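PDB 3T6Q: CD180 antigen from Mus musculus, which may cooperate with MD-1 and TLR4 in the innate immune response of B-cells to bacterial lipopolysaccharide, leading to NF-kappa-B activation. Local coordinates for residues L481-C486 against H494-L499; S515-L520 against L528-N533; I566-W571 against V596-V601. One frame throughout, in Å; residues are numbered along the deposited sequence.

Contact 1. Residues L481-C486 against H494-L499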
loop_
_atom_site.group_PDB
_atom_site.type_symbol
_atom_site.label_atom_id
_atom_site.label_comp_id
_atom_site.label_asym_id
_atom_site.label_seq_id
_atom_site.Cartn_x
_atom_site.Cartn_y
_atom_site.Cartn_z
ATOM N N LEU A 481 -28.008 43.869 -8.698
ATOM C CA LEU A 481 -27.126 44.982 -8.399
ATOM C C LEU A 481 -26.364 44.642 -7.123
ATOM O O LEU A 481 -26.976 44.374 -6.058
ATOM C CB LEU A 481 -27.924 46.288 -8.234
ATOM C CG LEU A 481 -27.193 47.582 -7.829
ATOM C CD1 LEU A 481 -26.076 47.896 -8.858
ATOM C CD2 LEU A 481 -28.224 48.728 -7.737
ATOM N N VAL A 482 -25.033 44.629 -7.230
ATOM C CA VAL A 482 -24.163 44.295 -6.068
ATOM C C VAL A 482 -23.391 45.582 -5.769
ATOM O O VAL A 482 -22.607 46.073 -6.602
ATOM C CB VAL A 482 -23.152 43.157 -6.375
ATOM C CG1 VAL A 482 -22.269 42.854 -5.151
ATOM C CG2 VAL A 482 -23.883 41.916 -6.832
ATOM N N LEU A 483 -23.659 46.141 -4.586
ATOM C CA LEU A 483 -23.015 47.348 -4.117
ATOM C C LEU A 483 -22.398 47.136 -2.761
ATOM O O LEU A 483 -22.313 48.067 -1.959
ATOM C CB LEU A 483 -24.038 48.503 -4.047
ATOM C CG LEU A 483 -24.491 49.105 -5.385
ATOM C CD1 LEU A 483 -25.633 50.089 -5.143
ATOM C CD2 LEU A 483 -23.357 49.837 -6.090
ATOM N N SER A 484 -21.943 45.921 -2.509
ATOM C CA SER A 484 -21.376 45.615 -1.213
ATOM C C SER A 484 -19.937 46.176 -1.118
ATOM O O SER A 484 -19.323 46.406 -2.152
ATOM C CB SER A 484 -21.432 44.112 -0.967
ATOM O OG SER A 484 -20.822 43.423 -2.061
ATOM N N PHE A 485 -19.418 46.427 0.098
ATOM C CA PHE A 485 -18.052 47.026 0.229
ATOM C C PHE A 485 -17.793 48.269 -0.586
ATOM O O PHE A 485 -16.707 48.433 -1.196
ATOM C CB PHE A 485 -16.996 45.968 -0.173
ATOM C CG PHE A 485 -17.029 44.746 0.694
ATOM C CD1 PHE A 485 -16.344 44.721 1.925
ATOM C CD2 PHE A 485 -17.778 43.638 0.329
ATOM C CE1 PHE A 485 -16.411 43.598 2.743
ATOM C CE2 PHE A 485 -17.827 42.522 1.128
ATOM C CZ PHE A 485 -17.146 42.495 2.333
ATOM N N CYS A 486 -18.778 49.144 -0.672
ATOM C CA CYS A 486 -18.631 50.365 -1.440
ATOM C C CYS A 486 -18.417 51.614 -0.540
ATOM O O CYS A 486 -18.617 52.737 -1.011
ATOM C CB CYS A 486 -19.851 50.572 -2.364
ATOM S SG CYS A 486 -19.747 49.449 -3.809
ATOM N N HIS A 494 -34.409 58.523 -3.854
ATOM C CA HIS A 494 -34.752 58.463 -5.271
ATOM C C HIS A 494 -33.624 57.939 -6.109
ATOM O O HIS A 494 -33.711 57.993 -7.328
ATOM C CB HIS A 494 -35.237 59.839 -5.799
ATOM C CG HIS A 494 -36.535 60.289 -5.182
ATOM N ND1 HIS A 494 -37.683 59.574 -5.296
ATOM C CD2 HIS A 494 -36.835 61.392 -4.381
ATOM C CE1 HIS A 494 -38.664 60.200 -4.616
ATOM N NE2 HIS A 494 -38.142 61.309 -4.058
ATOM N N ALA A 495 -32.571 57.400 -5.479
ATOM C CA ALA A 495 -31.384 56.918 -6.210
ATOM C C ALA A 495 -31.620 55.791 -7.232
ATOM O O ALA A 495 -30.862 55.661 -8.209
ATOM C CB ALA A 495 -30.290 56.487 -5.239
ATOM N N PHE A 496 -32.616 54.962 -6.973
ATOM C CA PHE A 496 -32.834 53.736 -7.743
ATOM C C PHE A 496 -34.213 53.758 -8.399
ATOM O O PHE A 496 -34.666 52.719 -8.891
ATOM C CB PHE A 496 -32.790 52.508 -6.832
ATOM C CG PHE A 496 -31.468 52.279 -6.130
ATOM C CD1 PHE A 496 -30.246 52.617 -6.724
ATOM C CD2 PHE A 496 -31.464 51.674 -4.877
ATOM C CE1 PHE A 496 -29.038 52.357 -6.068
ATOM C CE2 PHE A 496 -30.264 51.396 -4.225
ATOM C CZ PHE A 496 -29.058 51.739 -4.825
ATOM N N THR A 497 -34.885 54.921 -8.376
ATOM C CA THR A 497 -36.281 55.024 -8.848
ATOM C C THR A 497 -36.518 54.583 -10.322
ATOM O O THR A 497 -37.562 54.010 -10.637
ATOM C CB THR A 497 -36.876 56.435 -8.611
ATOM O OG1 THR A 497 -36.572 56.865 -7.276
ATOM C CG2 THR A 497 -38.403 56.406 -8.755
ATOM N N SER A 498 -35.554 54.854 -11.201
ATOM C CA SER A 498 -35.660 54.435 -12.601
ATOM C C SER A 498 -35.475 52.929 -12.754
ATOM O O SER A 498 -35.866 52.353 -13.764
ATOM C CB SER A 498 -34.659 55.188 -13.479
ATOM O OG SER A 498 -33.340 55.035 -13.001
ATOM N N LEU A 499 -34.901 52.285 -11.738
ATOM C CA LEU A 499 -34.615 50.833 -11.804
ATOM C C LEU A 499 -35.795 49.997 -11.333
ATOM O O LEU A 499 -35.860 49.567 -10.170
ATOM C CB LEU A 499 -33.368 50.495 -10.986
ATOM C CG LEU A 499 -32.187 51.371 -11.394
ATOM C CD1 LEU A 499 -31.144 51.334 -10.299
ATOM C CD2 LEU A 499 -31.611 50.860 -12.705
#
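The ring of Phe496 meets two leucines, Leu481 and Leu483, inside the leucine-rich repeat. Leu481 lies over one face of the ring. Its CD2 methyl is 4.1 Å from Phe496 CE1, and the two side chains run at a slant to each other. Leu481 holds CG anti to its backbone N (chi1 176°), and with chi2 at 58° the CD2 methyl then reaches the ring. Leu483 approaches from the opposite direction to Phe496. Its CD1 is 3.8 Å from Phe496 CZ, the far end of the ring, and touches it obliquely. Phe496 places CG beside its own backbone N and anti to the carbonyl carbon (chi1 -62°), and the ring extends toward the strand side. The contact is wholly apolar and buried. Leu481 and Leu483 alternate with Val482, which faces elsewhere. Two overlapping type I turns, His494 to Thr497 and Phe496 to Leu499, share Phe496 and Thr497. In the second turn, Leu499 N donates to Phe496 O at 2.9 Å. The contact joins the end of the inner strand, and the residue just after it, to the outer loop of LRR 17. Around it, Ile466 of strand 465-466 touches both Leu483 and Phe496, and Leu472 also packs on the ring. The backbone of strand 480-482 pairs with Leu454 and Leu456 on one flank and with His504 and Asp506 on the other.

Contact 2. Residues S515-L520 against L528-N533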
loop_
_atom_site.group_PDB
_atom_site.type_symbol
_atom_site.label_atom_id
_atom_site.label_comp_id
_atom_site.label_asym_id
_atom_site.label_seq_id
_atom_site.Cartn_x
_atom_site.Cartn_y
_atom_site.Cartn_z
ATOM N N SER A 515 -32.704 54.560 6.992
ATOM C CA SER A 515 -33.373 55.344 5.921
ATOM C C SER A 515 -32.946 54.924 4.483
ATOM O O SER A 515 -33.664 55.206 3.532
ATOM C CB SER A 515 -33.242 56.853 6.135
ATOM O OG SER A 515 -31.900 57.288 5.953
ATOM N N SER A 516 -31.810 54.230 4.339
ATOM C CA SER A 516 -31.446 53.593 3.060
ATOM C C SER A 516 -32.560 52.712 2.455
ATOM O O SER A 516 -32.660 52.590 1.234
ATOM C CB SER A 516 -30.173 52.747 3.237
ATOM O OG SER A 516 -30.403 51.597 4.075
ATOM N N ILE A 517 -33.393 52.114 3.311
ATOM C CA ILE A 517 -34.523 51.261 2.907
ATOM C C ILE A 517 -35.512 52.027 1.991
ATOM O O ILE A 517 -36.124 51.427 1.090
ATOM C CB ILE A 517 -35.200 50.631 4.164
ATOM C CG1 ILE A 517 -34.217 49.643 4.825
ATOM C CG2 ILE A 517 -36.573 50.007 3.809
ATOM C CD1 ILE A 517 -34.543 49.203 6.246
ATOM N N GLU A 518 -35.614 53.340 2.182
ATOM C CA GLU A 518 -36.467 54.215 1.331
ATOM C C GLU A 518 -36.121 54.227 -0.169
ATOM O O GLU A 518 -36.952 54.591 -1.003
ATOM C CB GLU A 518 -36.477 55.657 1.867
ATOM C CG GLU A 518 -37.615 56.519 1.331
ATOM C CD GLU A 518 -39.007 56.064 1.754
ATOM O OE1 GLU A 518 -39.958 56.317 0.989
ATOM O OE2 GLU A 518 -39.172 55.484 2.852
ATOM N N ALA A 519 -34.891 53.847 -0.500
ATOM C CA ALA A 519 -34.439 53.745 -1.885
ATOM C C ALA A 519 -35.043 52.529 -2.618
ATOM O O ALA A 519 -34.988 52.479 -3.844
ATOM C CB ALA A 519 -32.911 53.656 -1.909
ATOM N N LEU A 520 -35.597 51.566 -1.863
ATOM C CA LEU A 520 -36.244 50.364 -2.406
ATOM C C LEU A 520 -37.770 50.462 -2.375
ATOM O O LEU A 520 -38.445 49.455 -2.572
ATOM C CB LEU A 520 -35.786 49.114 -1.634
ATOM C CG LEU A 520 -34.248 49.196 -1.617
ATOM C CD1 LEU A 520 -33.550 48.825 -0.332
ATOM C CD2 LEU A 520 -33.668 48.596 -2.890
ATOM N N LEU A 528 -33.027 41.359 -0.632
ATOM C CA LEU A 528 -32.401 42.601 -0.154
ATOM C C LEU A 528 -31.412 42.215 0.930
ATOM O O LEU A 528 -31.814 41.796 2.010
ATOM C CB LEU A 528 -33.416 43.550 0.425
ATOM C CG LEU A 528 -32.837 44.809 1.122
ATOM C CD1 LEU A 528 -31.978 45.647 0.187
ATOM C CD2 LEU A 528 -33.979 45.657 1.673
ATOM N N ASN A 529 -30.128 42.305 0.618
ATOM C CA ASN A 529 -29.107 41.965 1.604
ATOM C C ASN A 529 -28.596 43.236 2.257
ATOM O O ASN A 529 -27.948 44.045 1.600
ATOM C CB ASN A 529 -27.942 41.208 0.922
ATOM C CG ASN A 529 -26.973 40.612 1.920
ATOM O OD1 ASN A 529 -27.096 40.814 3.120
ATOM N ND2 ASN A 529 -25.980 39.877 1.413
ATOM N N LEU A 530 -28.935 43.419 3.541
ATOM C CA LEU A 530 -28.452 44.544 4.335
ATOM C C LEU A 530 -27.438 44.088 5.403
ATOM O O LEU A 530 -27.227 44.800 6.386
ATOM C CB LEU A 530 -29.622 45.310 4.994
ATOM C CG LEU A 530 -30.376 46.159 3.938
ATOM C CD1 LEU A 530 -31.728 46.664 4.427
ATOM C CD2 LEU A 530 -29.529 47.323 3.485
ATOM N N ALA A 531 -26.823 42.913 5.237
ATOM C CA ALA A 531 -25.934 42.384 6.271
ATOM C C ALA A 531 -24.782 43.343 6.513
ATOM O O ALA A 531 -24.333 44.025 5.573
ATOM C CB ALA A 531 -25.374 40.997 5.875
ATOM N N SER A 532 -24.293 43.402 7.766
ATOM C CA SER A 532 -23.115 44.204 8.110
ATOM C C SER A 532 -23.243 45.653 7.687
ATOM O O SER A 532 -22.461 46.146 6.889
ATOM C CB SER A 532 -21.812 43.631 7.540
ATOM O OG SER A 532 -21.614 42.329 8.058
ATOM N N ASN A 533 -24.257 46.313 8.203
ATOM C CA ASN A 533 -24.386 47.748 8.035
ATOM C C ASN A 533 -24.517 48.372 9.421
ATOM O O ASN A 533 -24.117 47.746 10.389
ATOM C CB ASN A 533 -25.601 48.019 7.157
ATOM C CG ASN A 533 -25.199 48.029 5.700
ATOM O OD1 ASN A 533 -24.447 48.901 5.298
ATOM N ND2 ASN A 533 -25.602 46.995 4.936
#
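Two neighbouring leucine-rich repeats, LRR 18 and LRR 19, meet here, where segment 515-520, largely 3-10, packs on the end of strand 527-529 and the residues just after it. Leu520 and Leu528 reach toward each other, tip to tip. Leu520 CD1 sits 3.6 Å from Leu528 CD1, and the second methyl of Leu528 lies almost as near. Leu528 turns CG away from its backbone N (chi1 172°), and with chi2 at 59° both its methyls lie near Leu520 CD1. The other apolar pair is Ile517 with Leu530, whose side chains slant past each other. The touching atoms are Ile517 CG1 and Leu530 CD1, 3.9 Å apart. Ser516 borders Leu530 CD2 more loosely, and its OG is hydrogen-bonded to Thr513 O. Around Leu530 two asparagine side chains fix the backbone. Asn529 OD1 accepts from Ala531 N at 3.0 Å, forming an Asx turn. Asn533 ND2 donates to Leu530 O at 3.1 Å, nearly straight, with an N-H...O angle of 169°. The oxygen lies in the Asn533 amide plane, while the nitrogen stands above the carbonyl plane. Asn533 also binds the preceding coil: OD1 accepts from Leu512 N, and ND2 donates to Leu507 O. Buried leucines facing inward from a short strand, followed by an asparagine that bonds to backbone groups, are typical of the leucine-rich repeat solenoid of Toll-like receptors.

Contact 3. Residues I566-W571 against V596-V601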
loop_
_atom_site.group_PDB
_atom_site.type_symbol
_atom_site.label_atom_id
_atom_site.label_comp_id
_atom_site.label_asym_id
_atom_site.label_seq_id
_atom_site.Cartn_x
_atom_site.Cartn_y
_atom_site.Cartn_z
ATOM N N ILE A 566 -40.042 49.178 18.989
ATOM C CA ILE A 566 -41.078 48.101 19.144
ATOM C C ILE A 566 -41.781 47.736 17.867
ATOM O O ILE A 566 -42.055 46.569 17.688
ATOM C CB ILE A 566 -42.306 48.336 20.098
ATOM C CG1 ILE A 566 -42.419 49.747 20.582
ATOM C CG2 ILE A 566 -42.469 47.191 21.105
ATOM C CD1 ILE A 566 -42.978 50.630 19.519
ATOM N N TYR A 567 -42.091 48.715 17.016
ATOM C CA TYR A 567 -42.803 48.454 15.746
ATOM C C TYR A 567 -42.031 47.499 14.830
ATOM O O TYR A 567 -42.606 46.546 14.273
ATOM C CB TYR A 567 -43.188 49.747 15.032
ATOM C CG TYR A 567 -44.255 50.486 15.810
ATOM C CD1 TYR A 567 -45.528 49.927 15.973
ATOM C CD2 TYR A 567 -43.978 51.687 16.436
ATOM C CE1 TYR A 567 -46.503 50.571 16.713
ATOM C CE2 TYR A 567 -44.948 52.347 17.175
ATOM C CZ TYR A 567 -46.204 51.783 17.312
ATOM O OH TYR A 567 -47.172 52.434 18.047
ATOM N N PHE A 568 -40.725 47.710 14.719
ATOM C CA PHE A 568 -39.909 46.750 14.004
ATOM C C PHE A 568 -39.861 45.380 14.695
ATOM O O PHE A 568 -39.957 44.353 14.026
ATOM C CB PHE A 568 -38.476 47.282 13.743
ATOM C CG PHE A 568 -37.571 46.252 13.121
ATOM C CD1 PHE A 568 -36.535 45.688 13.835
ATOM C CD2 PHE A 568 -37.804 45.822 11.813
ATOM C CE1 PHE A 568 -35.718 44.716 13.262
ATOM C CE2 PHE A 568 -37.003 44.853 11.236
ATOM C CZ PHE A 568 -35.961 44.298 11.956
ATOM N N LEU A 569 -39.653 45.362 16.018
ATOM C CA LEU A 569 -39.584 44.116 16.783
ATOM C C LEU A 569 -40.835 43.230 16.622
ATOM O O LEU A 569 -40.721 42.020 16.432
ATOM C CB LEU A 569 -39.300 44.392 18.269
ATOM C CG LEU A 569 -37.942 45.044 18.557
ATOM C CD1 LEU A 569 -37.859 45.557 19.998
ATOM C CD2 LEU A 569 -36.800 44.084 18.236
ATOM N N GLU A 570 -42.004 43.848 16.685
ATOM C CA GLU A 570 -43.291 43.167 16.441
ATOM C C GLU A 570 -43.377 42.628 14.986
ATOM O O GLU A 570 -43.737 41.463 14.755
ATOM C CB GLU A 570 -44.446 44.131 16.736
ATOM C CG GLU A 570 -44.708 44.268 18.250
ATOM C CD GLU A 570 -45.712 45.364 18.635
ATOM O OE1 GLU A 570 -46.441 45.879 17.764
ATOM O OE2 GLU A 570 -45.772 45.722 19.832
ATOM N N TRP A 571 -43.001 43.479 14.032
ATOM C CA TRP A 571 -42.943 43.120 12.615
ATOM C C TRP A 571 -42.056 41.928 12.416
ATOM O O TRP A 571 -42.414 41.007 11.652
ATOM C CB TRP A 571 -42.477 44.316 11.770
ATOM C CG TRP A 571 -42.345 44.032 10.291
ATOM C CD1 TRP A 571 -43.266 44.315 9.298
ATOM C CD2 TRP A 571 -41.206 43.408 9.594
ATOM N NE1 TRP A 571 -42.802 43.913 8.077
ATOM C CE2 TRP A 571 -41.582 43.344 8.183
ATOM C CE3 TRP A 571 -39.990 42.881 9.987
ATOM C CZ2 TRP A 571 -40.736 42.805 7.213
ATOM C CZ3 TRP A 571 -39.143 42.322 8.998
ATOM C CH2 TRP A 571 -39.521 42.286 7.647
ATOM N N VAL A 596 -28.272 38.618 21.997
ATOM C CA VAL A 596 -29.526 37.839 21.965
ATOM C C VAL A 596 -30.182 37.992 20.580
ATOM O O VAL A 596 -30.276 39.099 20.052
ATOM C CB VAL A 596 -30.517 38.292 23.083
ATOM C CG1 VAL A 596 -31.834 37.549 23.021
ATOM C CG2 VAL A 596 -29.893 38.138 24.478
ATOM N N ARG A 597 -30.641 36.878 20.011
ATOM C CA ARG A 597 -31.396 36.853 18.750
ATOM C C ARG A 597 -32.680 37.618 18.916
ATOM O O ARG A 597 -33.344 37.476 19.955
ATOM C CB ARG A 597 -31.763 35.399 18.383
ATOM C CG ARG A 597 -30.570 34.550 18.032
ATOM C CD ARG A 597 -30.929 33.089 17.907
ATOM N NE ARG A 597 -29.719 32.340 17.602
ATOM C CZ ARG A 597 -29.667 31.029 17.388
ATOM N NH1 ARG A 597 -30.773 30.298 17.437
ATOM N NH2 ARG A 597 -28.498 30.459 17.106
ATOM N N LEU A 598 -33.056 38.398 17.898
ATOM C CA LEU A 598 -34.307 39.137 17.973
ATOM C C LEU A 598 -35.498 38.208 18.047
ATOM O O LEU A 598 -36.534 38.593 18.587
ATOM C CB LEU A 598 -34.524 40.103 16.790
ATOM C CG LEU A 598 -33.574 41.206 16.297
ATOM C CD1 LEU A 598 -34.386 42.438 15.922
ATOM C CD2 LEU A 598 -32.454 41.589 17.230
ATOM N N SER A 599 -35.363 37.008 17.475
ATOM C CA SER A 599 -36.414 35.986 17.576
ATOM C C SER A 599 -36.712 35.611 19.049
ATOM O O SER A 599 -37.831 35.224 19.375
ATOM C CB SER A 599 -36.075 34.741 16.735
ATOM O OG SER A 599 -34.812 34.197 17.106
ATOM N N ASP A 600 -35.728 35.782 19.934
ATOM C CA ASP A 600 -35.918 35.509 21.365
ATOM C C ASP A 600 -36.344 36.714 22.225
ATOM O O ASP A 600 -36.355 36.609 23.452
ATOM C CB ASP A 600 -34.667 34.835 21.943
ATOM C CG ASP A 600 -34.313 33.565 21.207
ATOM O OD1 ASP A 600 -35.255 32.924 20.687
ATOM O OD2 ASP A 600 -33.112 33.217 21.119
ATOM N N VAL A 601 -36.718 37.832 21.595
ATOM C CA VAL A 601 -37.073 39.050 22.329
ATOM C C VAL A 601 -38.579 39.313 22.347
ATOM O O VAL A 601 -39.217 39.342 21.284
ATOM C CB VAL A 601 -36.387 40.313 21.740
ATOM C CG1 VAL A 601 -36.986 41.588 22.347
ATOM C CG2 VAL A 601 -34.889 40.267 21.967
#
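Leu598 keeps CG beside its backbone N and anti to the carbonyl carbon (chi1 -54°), which, with chi2 at -139°, puts CD1 against Phe568 and Leu569. Phe568 takes the other course, with CG anti to its backbone N (chi1 174°), which places CE1 of the ring beside that methyl. Both segments belong to the LRRCT, the C-terminal cap of the leucine-rich repeat solenoid. The contact joins the cap helix to the loop that follows strand 587-589. Leu598 is the shared partner. Its side chain crosses those of Phe568 and Leu569 at about right angles, and it touches the Phe568 ring obliquely. The meeting is buried and apolar. Arg597 O accepts from Asp600 N at 2.9 Å and Leu598 O from Val601 N at 3.1 Å. These i to i+3 bonds form the tight turns that begin at Arg597 and Leu598. Cys561 and Cys587 also border Leu598. On the solenoid side, Leu543 of helix 543-547 touches Phe568, and Ile538 packs on the same side chain. A polar tie to the cap helix comes from Val601 O, which accepts from Lys573 NZ. At the centre of the packing, Leu598 CD1 lies 3.7 Å from Phe568 CE1 and equally near Leu569 CD2.

The contacts follow one another along the chain and lie in order toward the C-terminal end of the solenoid. Contacts 1 and 2 have centres about 10 Å apart and touch: Phe496 CD2 lies 4.3 Å from Leu520 CD2. Their apolar side chains thus touch between coils. Strands 480-482 and 527-529 run parallel, with strand 504-506 between them. Contact 3 lies in the LRRCT, its centre about 18 Å from that of contact 2 and about 27 Å from that of contact 1. It touches neither. Helix 543-547 bridges the gap, since it packs on Ile517 of contact 2 through Ile545 and also on the cap helix. The repeats thus pass into their terminal cap through shared hydrophobic packing.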